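Local coordinates for homoserine O-acetyltransferase (Bacillus anthracis str. 'Ames Ancestor', PDB 3I1I), which probably transfers an acetyl group from acetyl-CoA to the hydroxyl of homoserine, an early step of methionine biosynthesis in bacteria, at residues Phe129-Lys141 with Met159-Met171. Residues are numbered along the deposited sequence; the frame is centred on the assembly and turned at random.
Sequences FLDVARMQCELIK and MIAQQWAVHYPHM. With GOL (glycerol), chain E.
Trp164 and Ile160 are the knobs by which the helix that follows the putative nucleophile elbow of an alpha/beta-hydrolase fold grips helix 129-142; the segment axes cross at -67°, 8.4 Å apart. Ile160 enters a hole formed by Phe129, Val132, Ala133 and Gln136, and its CG1 lies 3.6 Å from Phe129 CD1. Trp164 fills the next hole, where the small Ala133 and Cys137 leave room for an indole. The indole's one polar atom is buried but satisfied: Trp164 NE1 donates to Gln136 OE1 at 2.8 Å. OE1 lies in the indole plane, while NE1 approaches tilted 31° from the carbonyl plane of Gln136. Gln136 NE2 binds Thr91 OG1, so both ends of the amide are fixed.

Past the helix end, Tyr168 lays one ring face against Cys137 SG, 3.9 Å from the ring centroid. With SG anti to the backbone N (chi1 -172°), Cys137 SG also meets SE of Met171, a selenomethionine here, at 3.7 Å. On the more open side, Arg134 NH1 donates to Tyr168 OH at 3.0 Å in the guanidinium plane, which stands almost perpendicular to the phenol ring. Arg134 NE forms a salt bridge with Glu20, and NH1 also donates to O3 of a glycerol probably left from crystallisation. Leu130 CD2 covers a face of His167, 4.0 Å from the ring centroid. Such interlocked helices, packed on the central sheet through Gln136 and Trp164 on Leu46, are characteristic of the alpha/beta-hydrolase core.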
ATOM      1  N   PHE A 129      18.127   3.018 -14.321  1.00 22.86           N
ATOM      2  CA  PHE A 129      17.815   3.179 -15.725  1.00 23.12           C
ATOM      3  C   PHE A 129      18.983   3.697 -16.499  1.00 23.29           C
ATOM      4  O   PHE A 129      18.991   3.631 -17.712  1.00 23.43           O
ATOM      5  CB  PHE A 129      16.540   4.013 -15.922  1.00 23.10           C
ATOM      6  CG  PHE A 129      15.298   3.286 -15.427  1.00 23.44           C
ATOM      7  CD1 PHE A 129      14.934   2.051 -15.986  1.00 22.81           C
ATOM      8  CD2 PHE A 129      14.546   3.782 -14.378  1.00 25.08           C
ATOM      9  CE1 PHE A 129      13.841   1.338 -15.512  1.00 22.30           C
ATOM     10  CE2 PHE A 129      13.448   3.065 -13.902  1.00 25.06           C
ATOM     11  CZ  PHE A 129      13.106   1.831 -14.468  1.00 22.66           C
ATOM     12  N   LEU A 130      20.012   4.169 -15.803  1.00 24.02           N
ATOM     13  CA  LEU A 130      21.271   4.464 -16.471  1.00 23.55           C
ATOM     14  C   LEU A 130      21.976   3.154 -16.882  1.00 23.20           C
ATOM     15  O   LEU A 130      22.533   3.073 -17.998  1.00 23.52           O
ATOM     16  CB  LEU A 130      22.146   5.350 -15.630  1.00 23.06           C
ATOM     17  CG  LEU A 130      23.546   5.646 -16.163  1.00 23.95           C
ATOM     18  CD1 LEU A 130      23.516   6.095 -17.617  1.00 20.59           C
ATOM     19  CD2 LEU A 130      24.214   6.701 -15.215  1.00 20.63           C
ATOM     20  N   ASP A 131      21.902   2.124 -16.036  1.00 22.47           N
ATOM     21  CA  ASP A 131      22.443   0.801 -16.418  1.00 22.07           C
ATOM     22  C   ASP A 131      21.809   0.293 -17.699  1.00 22.41           C
ATOM     23  O   ASP A 131      22.518  -0.198 -18.576  1.00 22.53           O
ATOM     24  CB  ASP A 131      22.255  -0.221 -15.325  1.00 21.98           C
ATOM     25  CG  ASP A 131      23.170   0.029 -14.142  1.00 22.40           C
ATOM     26  OD1 ASP A 131      24.383   0.138 -14.386  1.00 25.34           O
ATOM     27  OD2 ASP A 131      22.693   0.127 -12.982  1.00 22.14           O
ATOM     28  N   VAL A 132      20.493   0.490 -17.845  1.00 21.63           N
ATOM     29  CA  VAL A 132      19.803   0.065 -19.042  1.00 21.25           C
ATOM     30  C   VAL A 132      20.284   0.856 -20.296  1.00 22.14           C
ATOM     31  O   VAL A 132      20.516   0.270 -21.364  1.00 22.23           O
ATOM     32  CB  VAL A 132      18.262   0.100 -18.873  1.00 21.44           C
ATOM     33  CG1 VAL A 132      17.563  -0.122 -20.215  1.00 17.68           C
ATOM     34  CG2 VAL A 132      17.796  -0.948 -17.785  1.00 19.76           C
ATOM     35  N   ALA A 133      20.457   2.160 -20.142  1.00 21.95           N
ATOM     36  CA  ALA A 133      20.955   3.018 -21.191  1.00 22.18           C
ATOM     37  C   ALA A 133      22.403   2.587 -21.584  1.00 23.20           C
ATOM     38  O   ALA A 133      22.736   2.546 -22.766  1.00 23.34           O
ATOM     39  CB  ALA A 133      20.905   4.493 -20.726  1.00 20.54           C
ATOM     40  N   ARG A 134      23.243   2.235 -20.615  1.00 24.11           N
ATOM     41  CA  ARG A 134      24.608   1.805 -20.949  1.00 25.69           C
ATOM     42  C   ARG A 134      24.607   0.492 -21.745  1.00 25.79           C
ATOM     43  O   ARG A 134      25.357   0.354 -22.706  1.00 25.70           O
ATOM     44  CB  ARG A 134      25.488   1.666 -19.715  1.00 26.38           C
ATOM     45  CG  ARG A 134      25.565   2.954 -18.850  1.00 28.93           C
ATOM     46  CD  ARG A 134      26.990   3.364 -18.693  1.00 34.32           C
ATOM     47  NE  ARG A 134      27.225   4.502 -17.787  1.00 37.43           N
ATOM     48  CZ  ARG A 134      27.436   5.767 -18.175  1.00 38.35           C
ATOM     49  NH1 ARG A 134      27.405   6.133 -19.473  1.00 37.74           N
ATOM     50  NH2 ARG A 134      27.667   6.681 -17.244  1.00 38.72           N
HETATM   51  N   MSE A 135      23.733  -0.444 -21.378  1.00 26.05           N
HETATM   52  CA  MSE A 135      23.632  -1.663 -22.125  1.00 26.66           C
HETATM   53  C   MSE A 135      23.117  -1.415 -23.535  1.00 26.52           C
HETATM   54  O   MSE A 135      23.717  -1.885 -24.477  1.00 27.49           O
HETATM   55  CB  MSE A 135      22.758  -2.659 -21.413  1.00 27.12           C
HETATM   56  CG  MSE A 135      23.475  -3.292 -20.248  1.00 30.78           C
HETATM   57 SE   MSE A 135      22.194  -4.265 -19.161  0.65 35.97          SE
HETATM   58  CE  MSE A 135      21.471  -5.450 -20.563  1.00 28.04           C
ATOM     59  N   GLN A 136      22.033  -0.660 -23.678  1.00 25.38           N
ATOM     60  CA  GLN A 136      21.500  -0.328 -24.984  1.00 25.13           C
ATOM     61  C   GLN A 136      22.559   0.308 -25.912  1.00 25.90           C
ATOM     62  O   GLN A 136      22.633   0.005 -27.100  1.00 24.92           O
ATOM     63  CB  GLN A 136      20.358   0.653 -24.822  1.00 24.85           C
ATOM     64  CG  GLN A 136      19.063   0.048 -24.276  1.00 24.31           C
ATOM     65  CD  GLN A 136      18.021   1.133 -24.057  1.00 24.51           C
ATOM     66  OE1 GLN A 136      18.354   2.272 -23.700  1.00 18.99           O
ATOM     67  NE2 GLN A 136      16.771   0.806 -24.321  1.00 22.76           N
ATOM     68  N   CYS A 137      23.361   1.200 -25.347  1.00 26.24           N
ATOM     69  CA  CYS A 137      24.388   1.859 -26.085  1.00 26.87           C
ATOM     70  C   CYS A 137      25.439   0.881 -26.639  1.00 27.03           C
ATOM     71  O   CYS A 137      25.914   1.066 -27.766  1.00 25.68           O
ATOM     72  CB  CYS A 137      25.060   2.892 -25.202  1.00 27.65           C
ATOM     73  SG  CYS A 137      26.177   3.910 -26.117  1.00 28.19           S
ATOM     74  N   GLU A 138      25.790  -0.151 -25.867  1.00 27.23           N
ATOM     75  CA  GLU A 138      26.712  -1.168 -26.364  1.00 27.81           C
ATOM     76  C   GLU A 138      26.129  -1.840 -27.564  1.00 26.44           C
ATOM     77  O   GLU A 138      26.844  -2.109 -28.535  1.00 25.04           O
ATOM     78  CB  GLU A 138      26.981  -2.271 -25.364  1.00 28.76           C
ATOM     79  CG  GLU A 138      27.517  -1.795 -24.066  1.00 35.70           C
ATOM     80  CD  GLU A 138      28.988  -1.656 -24.090  1.00 44.58           C
ATOM     81  OE1 GLU A 138      29.628  -2.466 -23.362  1.00 52.43           O
ATOM     82  OE2 GLU A 138      29.488  -0.746 -24.814  1.00 49.60           O
ATOM     83  N   LEU A 139      24.842  -2.162 -27.473  1.00 25.77           N
ATOM     84  CA  LEU A 139      24.157  -2.790 -28.604  1.00 25.58           C
ATOM     85  C   LEU A 139      24.144  -1.856 -29.809  1.00 24.66           C
ATOM     86  O   LEU A 139      24.486  -2.262 -30.884  1.00 23.39           O
ATOM     87  CB  LEU A 139      22.726  -3.225 -28.238  1.00 25.91           C
ATOM     88  CG  LEU A 139      21.778  -3.579 -29.405  1.00 24.99           C
ATOM     89  CD1 LEU A 139      22.473  -4.580 -30.311  1.00 26.65           C
ATOM     90  CD2 LEU A 139      20.427  -4.131 -28.926  1.00 24.53           C
ATOM     91  N   ILE A 140      23.752  -0.603 -29.619  1.00 24.71           N
ATOM     92  CA  ILE A 140      23.705   0.365 -30.731  1.00 25.15           C
ATOM     93  C   ILE A 140      25.099   0.489 -31.406  1.00 25.77           C
ATOM     94  O   ILE A 140      25.217   0.420 -32.630  1.00 24.70           O
ATOM     95  CB  ILE A 140      23.218   1.752 -30.228  1.00 24.95           C
ATOM     96  CG1 ILE A 140      21.747   1.654 -29.722  1.00 27.05           C
ATOM     97  CG2 ILE A 140      23.300   2.797 -31.314  1.00 23.12           C
ATOM     98  CD1 ILE A 140      20.748   1.296 -30.820  1.00 25.15           C
ATOM     99  N   LYS A 141      26.141   0.636 -30.594  1.00 26.19           N
ATOM    100  CA  LYS A 141      27.490   0.762 -31.112  1.00 27.59           C
ATOM    101  C   LYS A 141      27.891  -0.500 -31.863  1.00 27.47           C
ATOM    102  O   LYS A 141      28.355  -0.425 -33.000  1.00 27.05           O
ATOM    103  CB  LYS A 141      28.511   1.129 -30.028  1.00 27.64           C
ATOM    104  CG  LYS A 141      28.349   2.595 -29.518  1.00 31.81           C
ATOM    105  CD  LYS A 141      29.523   3.094 -28.569  1.00 37.51           C
ATOM    106  CE  LYS A 141      29.435   2.569 -27.080  1.00 41.62           C
ATOM    107  NZ  LYS A 141      30.153   3.429 -25.986  1.00 43.65           N
HETATM  108  N   MSE A 159      12.458   7.581 -18.650  1.00 20.80           N
HETATM  109  CA  MSE A 159      13.568   7.711 -17.714  1.00 21.05           C
HETATM  110  C   MSE A 159      14.861   7.256 -18.377  1.00 20.81           C
HETATM  111  O   MSE A 159      15.879   7.924 -18.263  1.00 20.78           O
HETATM  112  CB  MSE A 159      13.318   6.884 -16.451  1.00 21.13           C
HETATM  113  CG  MSE A 159      12.131   7.415 -15.636  1.00 22.83           C
HETATM  114 SE   MSE A 159      11.602   6.311 -14.118  0.65 27.09          SE
HETATM  115  CE  MSE A 159      10.112   7.415 -13.621  1.00 26.67           C
ATOM    116  N   ILE A 160      14.798   6.118 -19.074  1.00 19.91           N
ATOM    117  CA  ILE A 160      15.899   5.632 -19.843  1.00 18.73           C
ATOM    118  C   ILE A 160      16.253   6.644 -20.940  1.00 18.66           C
ATOM    119  O   ILE A 160      17.434   6.978 -21.145  1.00 17.92           O
ATOM    120  CB  ILE A 160      15.597   4.269 -20.463  1.00 19.07           C
ATOM    121  CG1 ILE A 160      15.368   3.226 -19.367  1.00 18.57           C
ATOM    122  CG2 ILE A 160      16.724   3.845 -21.403  1.00 17.06           C
ATOM    123  CD1 ILE A 160      14.288   2.126 -19.720  1.00 16.51           C
ATOM    124  N   ALA A 161      15.250   7.182 -21.607  1.00 18.56           N
ATOM    125  CA  ALA A 161      15.538   8.127 -22.693  1.00 18.80           C
ATOM    126  C   ALA A 161      16.242   9.349 -22.129  1.00 19.28           C
ATOM    127  O   ALA A 161      17.090   9.954 -22.791  1.00 18.90           O
ATOM    128  CB  ALA A 161      14.278   8.529 -23.423  1.00 17.64           C
ATOM    129  N   GLN A 162      15.875   9.738 -20.909  1.00 19.36           N
ATOM    130  CA  GLN A 162      16.476  10.930 -20.357  1.00 19.56           C
ATOM    131  C   GLN A 162      17.926  10.645 -19.996  1.00 18.56           C
ATOM    132  O   GLN A 162      18.769  11.504 -20.148  1.00 17.06           O
ATOM    133  CB  GLN A 162      15.706  11.440 -19.144  1.00 19.75           C
ATOM    134  CG  GLN A 162      14.447  12.188 -19.491  1.00 22.44           C
ATOM    135  CD  GLN A 162      13.573  12.411 -18.256  1.00 24.70           C
ATOM    136  OE1 GLN A 162      13.580  13.488 -17.686  1.00 23.92           O
ATOM    137  NE2 GLN A 162      12.845  11.373 -17.833  1.00 25.87           N
ATOM    138  N   GLN A 163      18.202   9.441 -19.527  1.00 18.44           N
ATOM    139  CA  GLN A 163      19.574   9.054 -19.191  1.00 19.37           C
ATOM    140  C   GLN A 163      20.467   9.039 -20.451  1.00 19.63           C
ATOM    141  O   GLN A 163      21.596   9.520 -20.427  1.00 20.30           O
ATOM    142  CB  GLN A 163      19.576   7.715 -18.460  1.00 19.78           C
ATOM    143  CG  GLN A 163      18.995   7.774 -17.044  1.00 20.26           C
ATOM    144  CD  GLN A 163      19.919   8.494 -16.065  1.00 23.57           C
ATOM    145  OE1 GLN A 163      20.817   9.242 -16.469  1.00 24.11           O
ATOM    146  NE2 GLN A 163      19.709   8.266 -14.766  1.00 23.98           N
ATOM    147  N   TRP A 164      19.923   8.601 -21.571  1.00 19.85           N
ATOM    148  CA  TRP A 164      20.602   8.756 -22.864  1.00 20.60           C
ATOM    149  C   TRP A 164      20.960  10.209 -23.207  1.00 20.35           C
ATOM    150  O   TRP A 164      22.094  10.517 -23.591  1.00 19.57           O
ATOM    151  CB  TRP A 164      19.712   8.242 -24.002  1.00 20.97           C
ATOM    152  CG  TRP A 164      19.914   6.840 -24.332  1.00 20.76           C
ATOM    153  CD1 TRP A 164      19.249   5.800 -23.817  1.00 19.72           C
ATOM    154  CD2 TRP A 164      20.838   6.306 -25.291  1.00 19.93           C
ATOM    155  NE1 TRP A 164      19.683   4.645 -24.388  1.00 21.50           N
ATOM    156  CE2 TRP A 164      20.676   4.928 -25.287  1.00 19.73           C
ATOM    157  CE3 TRP A 164      21.792   6.866 -26.130  1.00 19.19           C
ATOM    158  CZ2 TRP A 164      21.412   4.088 -26.106  1.00 21.69           C
ATOM    159  CZ3 TRP A 164      22.524   6.024 -26.953  1.00 19.83           C
ATOM    160  CH2 TRP A 164      22.348   4.663 -26.920  1.00 20.49           C
ATOM    161  N   ALA A 165      19.970  11.089 -23.096  1.00 19.98           N
ATOM    162  CA  ALA A 165      20.171  12.495 -23.422  1.00 19.87           C
ATOM    163  C   ALA A 165      21.248  13.146 -22.519  1.00 19.84           C
ATOM    164  O   ALA A 165      22.086  13.934 -22.983  1.00 20.06           O
ATOM    165  CB  ALA A 165      18.856  13.254 -23.336  1.00 19.10           C
ATOM    166  N   VAL A 166      21.240  12.798 -21.247  1.00 19.67           N
ATOM    167  CA  VAL A 166      22.237  13.322 -20.312  1.00 20.13           C
ATOM    168  C   VAL A 166      23.627  12.700 -20.580  1.00 21.09           C
ATOM    169  O   VAL A 166      24.599  13.411 -20.733  1.00 21.31           O
ATOM    170  CB  VAL A 166      21.804  13.083 -18.836  1.00 19.23           C
ATOM    171  CG1 VAL A 166      22.944  13.356 -17.876  1.00 17.93           C
ATOM    172  CG2 VAL A 166      20.592  13.950 -18.518  1.00 17.43           C
ATOM    173  N   HIS A 167      23.704  11.379 -20.676  1.00 21.87           N
ATOM    174  CA  HIS A 167      24.997  10.724 -20.672  1.00 22.22           C
ATOM    175  C   HIS A 167      25.604  10.401 -22.010  1.00 22.83           C
ATOM    176  O   HIS A 167      26.771  10.094 -22.050  1.00 23.01           O
ATOM    177  CB  HIS A 167      24.945   9.502 -19.787  1.00 22.21           C
ATOM    178  CG  HIS A 167      24.785   9.840 -18.346  1.00 23.96           C
ATOM    179  ND1 HIS A 167      25.861  10.019 -17.496  1.00 25.29           N
ATOM    180  CD2 HIS A 167      23.675  10.112 -17.613  1.00 24.77           C
ATOM    181  CE1 HIS A 167      25.415  10.337 -16.288  1.00 24.94           C
ATOM    182  NE2 HIS A 167      24.094  10.413 -16.333  1.00 24.62           N
ATOM    183  N   TYR A 168      24.855  10.498 -23.111  1.00 23.65           N
ATOM    184  CA  TYR A 168      25.426  10.276 -24.415  1.00 24.05           C
ATOM    185  C   TYR A 168      25.070  11.416 -25.315  1.00 26.08           C
ATOM    186  O   TYR A 168      24.452  11.243 -26.368  1.00 26.76           O
ATOM    187  CB  TYR A 168      24.948   8.944 -24.989  1.00 24.64           C
ATOM    188  CG  TYR A 168      25.447   7.775 -24.206  1.00 22.11           C
ATOM    189  CD1 TYR A 168      26.788   7.410 -24.249  1.00 21.69           C
ATOM    190  CD2 TYR A 168      24.606   7.068 -23.392  1.00 24.52           C
ATOM    191  CE1 TYR A 168      27.274   6.336 -23.495  1.00 22.14           C
ATOM    192  CE2 TYR A 168      25.067   5.963 -22.627  1.00 25.78           C
ATOM    193  CZ  TYR A 168      26.385   5.608 -22.685  1.00 23.70           C
ATOM    194  OH  TYR A 168      26.802   4.529 -21.960  1.00 27.58           O
ATOM    195  N   PRO A 169      25.486  12.609 -24.916  1.00 28.53           N
ATOM    196  CA  PRO A 169      25.062  13.767 -25.647  1.00 30.14           C
ATOM    197  C   PRO A 169      25.615  13.875 -27.077  1.00 32.22           C
ATOM    198  O   PRO A 169      25.010  14.567 -27.869  1.00 34.18           O
ATOM    199  CB  PRO A 169      25.612  14.917 -24.803  1.00 29.79           C
ATOM    200  CG  PRO A 169      26.792  14.342 -24.174  1.00 29.06           C
ATOM    201  CD  PRO A 169      26.428  12.960 -23.830  1.00 27.74           C
ATOM    202  N   HIS A 170      26.723  13.241 -27.434  1.00 32.99           N
ATOM    203  CA  HIS A 170      27.141  13.349 -28.829  1.00 33.81           C
ATOM    204  C   HIS A 170      26.338  12.400 -29.728  1.00 32.61           C
ATOM    205  O   HIS A 170      26.509  12.433 -30.935  1.00 33.37           O
ATOM    206  CB  HIS A 170      28.647  13.087 -29.010  1.00 34.68           C
ATOM    207  CG  HIS A 170      29.513  13.834 -28.044  1.00 40.00           C
ATOM    208  ND1 HIS A 170      29.233  15.126 -27.633  1.00 44.53           N
ATOM    209  CD2 HIS A 170      30.648  13.465 -27.394  1.00 44.07           C
ATOM    210  CE1 HIS A 170      30.138  15.507 -26.749  1.00 46.00           C
ATOM    211  NE2 HIS A 170      31.020  14.527 -26.601  1.00 47.03           N
HETATM  212  N   MSE A 171      25.478  11.563 -29.149  1.00 30.81           N
HETATM  213  CA  MSE A 171      24.801  10.526 -29.894  1.00 29.16           C
HETATM  214  C   MSE A 171      23.330  10.755 -30.072  1.00 28.45           C
HETATM  215  O   MSE A 171      22.739  10.058 -30.861  1.00 30.32           O
HETATM  216  CB  MSE A 171      24.959   9.174 -29.199  1.00 29.36           C
HETATM  217  CG  MSE A 171      26.359   8.584 -29.256  1.00 27.84           C
HETATM  218 SE   MSE A 171      26.458   6.862 -28.398  0.65 26.73          SE
HETATM  219  CE  MSE A 171      25.547   5.815 -29.797  1.00 24.21           C
TER
HETATM  220  C1  GOL E 504      29.836   9.453 -16.937  1.00 53.46           C
HETATM  221  O1  GOL E 504      30.367  10.456 -16.120  1.00 55.91           O
HETATM  222  C2  GOL E 504      29.566  10.188 -18.229  1.00 54.39           C
HETATM  223  O2  GOL E 504      30.742  10.179 -19.002  1.00 56.31           O
HETATM  224  C3  GOL E 504      28.403   9.647 -19.034  1.00 52.87           C
HETATM  225  O3  GOL E 504      28.847   8.779 -20.053  1.00 51.51           O
HETATM  226  O   HOH W   1      28.131   1.619 -22.874  1.00 47.34           O